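Local structure of Cj0977 (Campylobacter jejuni, 3BNV) at residues Ala72-Val77 with Gly137-Val142. The protein is of unknown function, a hot-dog-fold virulence factor whose production is regulated by sigma28, the flagellar sigma factor, although it is not itself part of the flagellum. Residues are numbered along the deposited sequence; the frame is centred on the assembly and turned at random.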
loop_
_atom_site.group_PDB
_atom_site.type_symbol
_atom_site.label_atom_id
_atom_site.label_comp_id
_atom_site.label_asym_id
_atom_site.label_seq_id
_atom_site.Cartn_x
_atom_site.Cartn_y
_atom_site.Cartn_z
ATOM N N ALA A 72 0.955 1.362 2.880
ATOM C CA ALA A 72 -0.191 2.132 3.291
ATOM C C ALA A 72 0.179 3.095 4.401
ATOM O O ALA A 72 -0.179 4.260 4.342
ATOM C CB ALA A 72 -1.310 1.230 3.729
ATOM N N ALA A 73 0.886 2.625 5.418
ATOM C CA ALA A 73 1.227 3.497 6.519
ATOM C C ALA A 73 2.096 4.662 5.996
ATOM O O ALA A 73 1.867 5.824 6.331
ATOM C CB ALA A 73 1.920 2.716 7.594
ATOM N N ALA A 74 3.070 4.350 5.146
ATOM C CA ALA A 74 3.932 5.386 4.598
ATOM C C ALA A 74 3.133 6.403 3.770
ATOM O O ALA A 74 3.376 7.617 3.813
ATOM C CB ALA A 74 5.004 4.760 3.773
ATOM N N ASN A 75 2.183 5.890 3.019
ATOM C CA ASN A 75 1.311 6.693 2.207
ATOM C C ASN A 75 0.523 7.669 3.100
ATOM O O ASN A 75 0.384 8.868 2.813
ATOM C CB ASN A 75 0.422 5.733 1.423
ATOM C CG ASN A 75 -0.511 6.419 0.458
ATOM O OD1 ASN A 75 -0.688 7.649 0.474
ATOM N ND2 ASN A 75 -1.153 5.617 -0.373
ATOM N N TYR A 76 0.039 7.170 4.217
ATOM C CA TYR A 76 -0.732 8.001 5.128
ATOM C C TYR A 76 0.142 9.086 5.783
ATOM O O TYR A 76 -0.160 10.270 5.691
ATOM C CB TYR A 76 -1.455 7.093 6.111
ATOM C CG TYR A 76 -2.403 7.728 7.086
ATOM C CD1 TYR A 76 -2.513 7.234 8.364
ATOM C CD2 TYR A 76 -3.212 8.772 6.731
ATOM C CE1 TYR A 76 -3.393 7.783 9.274
ATOM C CE2 TYR A 76 -4.097 9.342 7.650
ATOM C CZ TYR A 76 -4.180 8.843 8.915
ATOM O OH TYR A 76 -5.050 9.381 9.839
ATOM N N VAL A 77 1.236 8.706 6.417
ATOM C CA VAL A 77 2.083 9.702 7.072
ATOM C C VAL A 77 2.727 10.706 6.067
ATOM O O VAL A 77 2.935 11.870 6.393
ATOM C CB VAL A 77 3.123 9.073 8.021
ATOM C CG1 VAL A 77 4.305 8.537 7.263
ATOM C CG2 VAL A 77 3.610 10.078 8.978
ATOM N N GLY A 137 11.477 5.346 1.860
ATOM C CA GLY A 137 10.814 5.682 0.618
ATOM C C GLY A 137 10.580 7.154 0.340
ATOM O O GLY A 137 10.548 7.985 1.248
ATOM N N THR A 138 10.417 7.469 -0.937
ATOM C CA THR A 138 10.030 8.805 -1.339
ATOM C C THR A 138 8.650 8.756 -1.953
ATOM O O THR A 138 8.392 7.963 -2.867
ATOM C CB THR A 138 10.946 9.369 -2.412
ATOM O OG1 THR A 138 12.297 9.423 -1.936
ATOM C CG2 THR A 138 10.500 10.760 -2.729
ATOM N N ILE A 139 7.776 9.640 -1.497
ATOM C CA ILE A 139 6.414 9.667 -2.006
ATOM C C ILE A 139 6.049 11.045 -2.535
ATOM O O ILE A 139 6.282 12.049 -1.881
ATOM C CB ILE A 139 5.450 9.236 -0.907
ATOM C CG1 ILE A 139 5.695 7.760 -0.586
ATOM C CG2 ILE A 139 4.043 9.441 -1.331
ATOM C CD1 ILE A 139 4.712 7.211 0.383
ATOM N N GLN A 140 5.483 11.095 -3.725
ATOM C CA GLN A 140 5.147 12.366 -4.331
ATOM C C GLN A 140 3.676 12.686 -4.094
ATOM O O GLN A 140 2.811 11.977 -4.555
ATOM C CB GLN A 140 5.473 12.326 -5.822
ATOM C CG GLN A 140 6.961 12.270 -6.166
ATOM C CD GLN A 140 7.196 12.338 -7.682
ATOM O OE1 GLN A 140 6.578 11.581 -8.452
ATOM N NE2 GLN A 140 8.078 13.258 -8.122
ATOM N N VAL A 141 3.418 13.759 -3.348
ATOM C CA VAL A 141 2.069 14.199 -3.012
ATOM C C VAL A 141 1.709 15.429 -3.836
ATOM O O VAL A 141 2.497 16.325 -3.957
ATOM C CB VAL A 141 1.950 14.619 -1.533
ATOM C CG1 VAL A 141 0.500 14.930 -1.195
ATOM C CG2 VAL A 141 2.517 13.553 -0.575
ATOM N N VAL A 142 0.515 15.465 -4.410
ATOM C CA VAL A 142 0.038 16.657 -5.097
ATOM C C VAL A 142 -1.279 17.093 -4.475
ATOM O O VAL A 142 -2.105 16.245 -4.090
ATOM C CB VAL A 142 -0.210 16.421 -6.604
ATOM C CG1 VAL A 142 -0.900 17.599 -7.180
ATOM C CG2 VAL A 142 1.099 16.178 -7.351
#
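Ile-139 reaches from the sheet to the helix at Ala-74 and Asn-75, a small piece of the packing that defines the hot-dog fold, in which a long antiparallel sheet curls round a central helix. Here the helix is 67-82 and the strand is 132-143, flanked in the sheet by strands 87-96 and 120-129. The meeting is wholly buried yet slight, 94 Å² in all, and no hydrogen bond crosses it.

Ile-139 supplies more than half of that surface. Its CG1 lies beside the backbone N (chi1 -67°) and the chain then runs on extended (chi2 -174°), which carries the methyl CD1 out to the helix, while the shorter CG2 branch stays nearer the strand. A beta-branched residue suits an extended strand, and its longer branch makes the contact where the two backbones come closest, the CA atoms of Asn-75 and Ile-139 being 7.3 Å apart.

Ala-74 suits the receiving side because its single methyl lets the arm reach the helix backbone; its CB is 4.2 Å from Ile-139 CD1. Asn-75, one residue on, is met through its main chain, Asn-75 N lying 3.9 Å from the same methyl. Its polar side chain can be buried here because OD1 has a partner, a weak hydrogen bond to Gln-79 NE2 one turn along the helix. Asn-75 also packs on Phe-66 of the second subunit, as does Tyr-76, which puts this turn of the helix near the subunit interface. Nearest of all is a main-chain oxygen: Ile-139 CD1 sits 3.7 Å from Ala-74 O.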